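Putative alpha-galactosidase (Bacteroides fragilis, PDB 4NZJ) probably hydrolyses terminal, non-reducing alpha-D-galactose residues from alpha-galactosides, as a member of glycoside hydrolase family 27. Local coordinates at residues D278-Y284 against L293-I299; E301-S307 against Q391-R397. All blocks are in the same frame, centred on the assembly; numbering follows the deposited sequence.

Both interactions use helix 296-303, interaction 1 at its N-terminal start and interaction 2 at its C-terminal part and the residues beyond, with centres about 16 Å apart. Interaction 1 stays inside the catalytic barrel domain: the loop after strand 272-274 meets the start of the helix and the residues before it through backbone hydrogen bonds and hydrophobic side chains, several of them buried. Interaction 2 joins the far end of the same helix to strand 393-397, the first strand of the C-terminal beta domain. Its chemistry is polar, running from a buried amide beside the barrel to a solvated cluster of charges and bridging waters.

Interaction 1. Residues D278-Y284 against L293-I299; sequences DIGDIWY and LHGILNI
Leu297 lies over one face of the Trp283 indole, its CD1 3.9 Å from the centroid of the five-membered ring in a CH-pi contact, while CD2 reaches the benzo side near CZ2. Ile296 approaches the same ring from its edge, with CD1 4.0 Å from Trp283 CE3. The indole leaves its backbone with CG anti to the N (chi1 -170°), which turns the ring back against Ile296 and Leu297 although the CB bond points away from them. At the other end of the contact Ile279 and Ile299 cross at about a right angle, and the 3.5 Å between Ile279 CB and Ile299 CD1 is tight. Tyr284 presents a ring face to the amide of Asn298, whose ND2 is 3.4 Å from Tyr284 CE2; Asn298 OD1 is bonded to the backbone N of Arg285.

Four backbone hydrogen bonds join the same segments. Ile279 and His294 form a single beta bridge: His294 N donates to Asp278 O at 2.9 Å, and Gly280 N to His294 O at 2.8 Å. Farther along, just after the N-cap Gly295, Ile296 N bonds to Ile282 O at 3.0 Å and Leu297 N to Trp283 O at 2.9 Å. In the next shell, Arg274 forms a salt bridge with Asp278, Tyr466 meets Trp283 edge-to-face, and His347 of helix 341-353 touches Ile279 and Ile296. The two segments belong to the connection that leads from the sixth strand of the TIM-type beta/alpha barrel, 272-274, into helix 296-303, where loop carbonyls receive the first helical amides.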
loop_
_atom_site.group_PDB
_atom_site.type_symbol
_atom_site.label_atom_id
_atom_site.label_comp_id
_atom_site.label_asym_id
_atom_site.label_seq_id
_atom_site.Cartn_x
_atom_site.Cartn_y
_atom_site.Cartn_z
ATOM N N ASP A 278 11.487 10.037 7.460
ATOM C CA ASP A 278 10.100 9.907 7.876
ATOM C C ASP A 278 9.245 11.088 7.445
ATOM O O ASP A 278 9.679 12.236 7.507
ATOM C CB ASP A 278 10.017 9.770 9.401
ATOM C CG ASP A 278 10.618 8.474 9.919
ATOM O OD1 ASP A 278 10.933 7.561 9.123
ATOM O OD2 ASP A 278 10.765 8.369 11.157
ATOM N N ILE A 279 8.022 10.777 7.012
ATOM C CA ILE A 279 7.031 11.783 6.663
ATOM C C ILE A 279 6.391 12.341 7.932
ATOM O O ILE A 279 6.199 11.622 8.913
ATOM C CB ILE A 279 5.943 11.202 5.726
ATOM C CG1 ILE A 279 5.135 12.328 5.076
ATOM C CG2 ILE A 279 5.030 10.215 6.451
ATOM C CD1 ILE A 279 4.271 11.854 3.920
ATOM N N GLY A 280 6.105 13.632 7.906
ATOM C CA GLY A 280 5.324 14.276 8.939
ATOM C C GLY A 280 3.942 14.638 8.423
ATOM O O GLY A 280 3.699 14.676 7.211
ATOM N N ASP A 281 3.037 14.904 9.358
ATOM C CA ASP A 281 1.697 15.383 9.040
ATOM C C ASP A 281 1.792 16.885 8.776
ATOM O O ASP A 281 1.374 17.718 9.584
ATOM C CB ASP A 281 0.766 15.045 10.212
ATOM C CG ASP A 281 -0.669 15.484 9.989
ATOM O OD1 ASP A 281 -1.084 15.664 8.827
ATOM O OD2 ASP A 281 -1.382 15.646 11.009
ATOM N N ILE A 282 2.369 17.225 7.625
ATOM C CA ILE A 282 2.705 18.599 7.294
ATOM C C ILE A 282 2.941 18.709 5.781
ATOM O O ILE A 282 3.433 17.771 5.152
ATOM C CB ILE A 282 3.929 19.080 8.113
ATOM C CG1 ILE A 282 4.161 20.577 7.925
ATOM C CG2 ILE A 282 5.173 18.272 7.766
ATOM C CD1 ILE A 282 5.068 21.197 8.971
ATOM N N TRP A 283 2.553 19.842 5.209
ATOM C CA TRP A 283 2.573 20.025 3.763
ATOM C C TRP A 283 4.004 20.217 3.263
ATOM O O TRP A 283 4.429 19.563 2.311
ATOM C CB TRP A 283 1.705 21.217 3.404
ATOM C CG TRP A 283 1.416 21.433 1.954
ATOM C CD1 TRP A 283 1.694 22.551 1.239
ATOM C CD2 TRP A 283 0.739 20.541 1.060
ATOM N NE1 TRP A 283 1.249 22.413 -0.053
ATOM C CE2 TRP A 283 0.655 21.189 -0.189
ATOM C CE3 TRP A 283 0.199 19.260 1.191
ATOM C CZ2 TRP A 283 0.056 20.597 -1.300
ATOM C CZ3 TRP A 283 -0.401 18.670 0.084
ATOM C CH2 TRP A 283 -0.461 19.336 -1.143
ATOM N N TYR A 284 4.734 21.109 3.920
ATOM C CA TYR A 284 6.114 21.417 3.542
ATOM C C TYR A 284 7.010 21.446 4.768
ATOM O O TYR A 284 6.734 22.175 5.716
ATOM C CB TYR A 284 6.208 22.761 2.827
ATOM C CG TYR A 284 7.637 23.113 2.452
ATOM C CD1 TYR A 284 8.473 23.762 3.357
ATOM C CD2 TYR A 284 8.158 22.757 1.211
ATOM C CE1 TYR A 284 9.785 24.068 3.029
ATOM C CE2 TYR A 284 9.468 23.054 0.875
ATOM C CZ TYR A 284 10.280 23.702 1.789
ATOM O OH TYR A 284 11.587 24.013 1.466
ATOM N N LEU A 293 11.342 15.421 10.441
ATOM C CA LEU A 293 10.296 15.005 9.516
ATOM C C LEU A 293 10.291 15.792 8.207
ATOM O O LEU A 293 10.635 16.974 8.171
ATOM C CB LEU A 293 8.927 15.131 10.197
ATOM C CG LEU A 293 8.759 14.305 11.481
ATOM C CD1 LEU A 293 7.387 14.551 12.099
ATOM C CD2 LEU A 293 8.979 12.823 11.233
ATOM N N HIS A 294 9.860 15.112 7.145
ATOM C CA HIS A 294 9.705 15.702 5.823
ATOM C C HIS A 294 8.231 15.942 5.531
ATOM O O HIS A 294 7.385 15.099 5.864
ATOM C CB HIS A 294 10.238 14.753 4.750
ATOM C CG HIS A 294 11.694 14.445 4.878
ATOM N ND1 HIS A 294 12.650 15.033 4.078
ATOM C CD2 HIS A 294 12.361 13.620 5.719
ATOM C CE1 HIS A 294 13.841 14.573 4.412
ATOM N NE2 HIS A 294 13.697 13.721 5.410
ATOM N N GLY A 295 7.938 17.054 4.870
ATOM C CA GLY A 295 6.588 17.339 4.400
ATOM C C GLY A 295 6.218 16.533 3.173
ATOM O O GLY A 295 7.072 15.955 2.498
ATOM N N ILE A 296 4.920 16.506 2.886
ATOM C CA ILE A 296 4.383 15.790 1.735
ATOM C C ILE A 296 5.056 16.277 0.453
ATOM O O ILE A 296 5.484 15.463 -0.366
ATOM C CB ILE A 296 2.850 16.001 1.644
ATOM C CG1 ILE A 296 2.149 15.264 2.796
ATOM C CG2 ILE A 296 2.311 15.537 0.293
ATOM C CD1 ILE A 296 0.777 15.804 3.133
ATOM N N LEU A 297 5.141 17.592 0.276
ATOM C CA LEU A 297 5.744 18.163 -0.937
ATOM C C LEU A 297 7.190 17.725 -1.092
ATOM O O LEU A 297 7.663 17.480 -2.201
ATOM C CB LEU A 297 5.680 19.688 -0.929
ATOM C CG LEU A 297 4.291 20.312 -1.061
ATOM C CD1 LEU A 297 4.415 21.812 -1.241
ATOM C CD2 LEU A 297 3.521 19.685 -2.215
ATOM N N ASN A 298 7.890 17.625 0.027
ATOM C CA ASN A 298 9.315 17.306 0.007
ATOM C C ASN A 298 9.567 15.876 -0.417
ATOM O O ASN A 298 10.518 15.586 -1.147
ATOM C CB ASN A 298 9.909 17.594 1.377
ATOM C CG ASN A 298 9.560 18.984 1.849
ATOM O OD1 ASN A 298 8.472 19.214 2.381
ATOM N ND2 ASN A 298 10.448 19.926 1.609
ATOM N N ILE A 299 8.687 14.977 0.004
ATOM C CA ILE A 299 8.805 13.586 -0.380
ATOM C C ILE A 299 8.446 13.407 -1.867
ATOM O O ILE A 299 9.049 12.585 -2.543
ATOM C CB ILE A 299 8.003 12.666 0.567
ATOM C CG1 ILE A 299 8.741 12.605 1.914
ATOM C CG2 ILE A 299 7.854 11.273 -0.026
ATOM C CD1 ILE A 299 8.053 11.819 3.003
#

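Interaction 2. Residues E301-S307 against Q391-R397; sequences EINAPLS and QAERSIR
Glu301 divides its carboxylate between two arginines of strand 393-397. Its OE1 takes the Arg394 guanidinium, 3.2 Å from NH2 and, through a weaker bond, 3.0 Å from NH1; the NH2 donor comes from above the carboxylate plane. Glu301 OE2 receives Arg397 NE at 2.9 Å on its syn side, somewhat out of the carboxylate plane, in a nearly straight bond (166°), with a weak second bond from NH2. A bend at chi2 (-59°) turns the glutamate out from the helix toward both partners. The Arg394 guanidinium lies flat between Ala304 CB on one face and Arg397 CD on the other, with the carboxylate at its edge. Water completes the network: one molecule donates to Glu301 O and accepts from Arg394 NH2, and another donates to Glu301 OE2 and accepts from Arg397 NH2. Asp402 of the adjoining strand touches both arginines.

Gln391 serves the opposite end of the contact. Its NE2 gives a weak bond to Asn303 OD1 (3.5 Å) and a shorter one, 2.8 Å, to a water that also lies within bonding distance of Ala304 O and Ala392 O. Its OE1 accepts from Asn316 ND2, and the same ND2 bonds Leu306 O, so both ends of this buried amide are engaged. A further water links Ser307 O to Gln391 N, and the Gln391 side chain also packs against Ser307.

One carboxylate facing two guanidinium groups would probably favour ionised Glu301, and the bridging waters suggest a hydrated seam, joined largely by charge and solvent, between the barrel and the C-terminal beta domain.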
loop_
_atom_site.group_PDB
_atom_site.type_symbol
_atom_site.label_atom_id
_atom_site.label_comp_id
_atom_site.label_asym_id
_atom_site.label_seq_id
_atom_site.Cartn_x
_atom_site.Cartn_y
_atom_site.Cartn_z
ATOM N N GLU A 301 9.207 15.532 -4.203
ATOM C CA GLU A 301 10.423 15.927 -4.909
ATOM C C GLU A 301 11.448 14.793 -4.937
ATOM O O GLU A 301 12.150 14.611 -5.931
ATOM C CB GLU A 301 11.064 17.167 -4.272
ATOM C CG GLU A 301 10.231 18.446 -4.331
ATOM C CD GLU A 301 9.870 18.902 -5.742
ATOM O OE1 GLU A 301 10.655 18.693 -6.690
ATOM O OE2 GLU A 301 8.780 19.485 -5.919
ATOM N N ILE A 302 11.537 14.049 -3.842
ATOM C CA ILE A 302 12.469 12.928 -3.743
ATOM C C ILE A 302 12.061 11.764 -4.647
ATOM O O ILE A 302 12.899 11.192 -5.350
ATOM C CB ILE A 302 12.621 12.450 -2.277
ATOM C CG1 ILE A 302 13.311 13.543 -1.448
ATOM C CG2 ILE A 302 13.403 11.139 -2.207
ATOM C CD1 ILE A 302 13.229 13.327 0.052
ATOM N N ASN A 303 10.779 11.420 -4.635
ATOM C CA ASN A 303 10.301 10.269 -5.386
ATOM C C ASN A 303 10.160 10.530 -6.885
ATOM O O ASN A 303 10.239 9.598 -7.674
ATOM C CB ASN A 303 8.963 9.779 -4.822
ATOM C CG ASN A 303 8.743 8.291 -5.041
ATOM O OD1 ASN A 303 9.697 7.522 -5.138
ATOM N ND2 ASN A 303 7.473 7.876 -5.106
ATOM N N ALA A 304 9.942 11.788 -7.276
ATOM C CA ALA A 304 9.667 12.129 -8.688
ATOM C C ALA A 304 10.629 11.503 -9.701
ATOM O O ALA A 304 10.175 10.925 -10.686
ATOM C CB ALA A 304 9.609 13.638 -8.891
ATOM N N PRO A 305 11.954 11.611 -9.474
ATOM C CA PRO A 305 12.861 11.054 -10.493
ATOM C C PRO A 305 13.129 9.544 -10.396
ATOM O O PRO A 305 13.977 9.029 -11.133
ATOM C CB PRO A 305 14.158 11.841 -10.265
ATOM C CG PRO A 305 14.133 12.182 -8.821
ATOM C CD PRO A 305 12.685 12.412 -8.473
ATOM N N LEU A 306 12.410 8.837 -9.528
ATOM C CA LEU A 306 12.695 7.422 -9.262
ATOM C C LEU A 306 11.760 6.417 -9.951
ATOM O O LEU A 306 11.833 5.223 -9.663
ATOM C CB LEU A 306 12.675 7.176 -7.752
ATOM C CG LEU A 306 13.608 8.068 -6.936
ATOM C CD1 LEU A 306 13.490 7.713 -5.463
ATOM C CD2 LEU A 306 15.046 7.957 -7.417
ATOM N N SER A 307 10.929 6.882 -10.883
ATOM C CA SER A 307 9.921 6.023 -11.504
ATOM C C SER A 307 10.504 4.768 -12.163
ATOM O O SER A 307 9.903 3.700 -12.101
ATOM C CB SER A 307 9.094 6.824 -12.517
ATOM O OG SER A 307 9.919 7.415 -13.500
ATOM N N GLN A 391 5.030 3.587 -11.950
ATOM C CA GLN A 391 5.038 4.770 -11.112
ATOM C C GLN A 391 4.924 5.977 -12.036
ATOM O O GLN A 391 5.703 6.113 -12.973
ATOM C CB GLN A 391 6.326 4.845 -10.288
ATOM C CG GLN A 391 6.534 6.158 -9.558
ATOM C CD GLN A 391 7.608 6.072 -8.488
ATOM O OE1 GLN A 391 7.759 5.043 -7.825
ATOM N NE2 GLN A 391 8.355 7.157 -8.313
ATOM N N ALA A 392 3.949 6.842 -11.783
ATOM C CA ALA A 392 3.770 8.035 -12.616
ATOM C C ALA A 392 5.048 8.857 -12.699
ATOM O O ALA A 392 5.763 9.007 -11.707
ATOM C CB ALA A 392 2.657 8.903 -12.069
ATOM N N GLU A 393 5.316 9.388 -13.884
ATOM C CA GLU A 393 6.385 10.351 -14.080
ATOM C C GLU A 393 5.815 11.739 -13.879
ATOM O O GLU A 393 4.677 12.009 -14.275
ATOM C CB GLU A 393 6.945 10.246 -15.492
ATOM C CG GLU A 393 7.772 8.998 -15.749
ATOM C CD GLU A 393 8.178 8.875 -17.204
ATOM O OE1 GLU A 393 7.319 8.511 -18.032
ATOM O OE2 GLU A 393 9.356 9.141 -17.525
ATOM N N ARG A 394 6.603 12.624 -13.275
ATOM C CA ARG A 394 6.232 14.028 -13.211
ATOM C C ARG A 394 6.776 14.674 -14.476
ATOM O O ARG A 394 7.924 15.130 -14.526
ATOM C CB ARG A 394 6.764 14.698 -11.946
ATOM C CG ARG A 394 6.314 16.148 -11.817
ATOM C CD ARG A 394 6.795 16.781 -10.530
ATOM N NE ARG A 394 8.251 16.828 -10.464
ATOM C CZ ARG A 394 8.953 17.167 -9.382
ATOM N NH1 ARG A 394 8.340 17.485 -8.252
ATOM N NH2 ARG A 394 10.275 17.184 -9.429
ATOM N N SER A 395 5.939 14.682 -15.510
ATOM C CA SER A 395 6.334 15.140 -16.837
ATOM C C SER A 395 6.608 16.636 -16.883
ATOM O O SER A 395 7.451 17.094 -17.666
ATOM C CB SER A 395 5.252 14.787 -17.857
ATOM O OG SER A 395 5.038 13.388 -17.884
ATOM N N ILE A 396 5.864 17.397 -16.088
ATOM C CA ILE A 396 6.064 18.831 -15.972
ATOM C C ILE A 396 6.014 19.249 -14.504
ATOM O O ILE A 396 5.077 18.901 -13.789
ATOM C CB ILE A 396 4.996 19.629 -16.758
ATOM C CG1 ILE A 396 4.963 19.179 -18.221
ATOM C CG2 ILE A 396 5.270 21.125 -16.667
ATOM C CD1 ILE A 396 3.927 19.888 -19.070
ATOM N N ARG A 397 7.030 19.994 -14.073
ATOM C CA ARG A 397 7.002 20.682 -12.785
ATOM C C ARG A 397 7.103 22.168 -13.079
ATOM O O ARG A 397 8.197 22.709 -13.253
ATOM C CB ARG A 397 8.155 20.247 -11.864
ATOM C CG ARG A 397 7.977 20.770 -10.441
ATOM C CD ARG A 397 9.266 20.852 -9.635
ATOM N NE ARG A 397 8.938 21.250 -8.268
ATOM C CZ ARG A 397 8.678 22.495 -7.874
ATOM N NH1 ARG A 397 8.740 23.517 -8.723
ATOM N NH2 ARG A 397 8.364 22.725 -6.601
HETATM O O HOH W 1 12.588 16.616 -7.778
HETATM O O HOH W 2 7.956 21.621 -3.862
HETATM O O HOH W 3 7.978 9.238 -10.179
HETATM O O HOH W 4 7.550 2.594 -12.934
#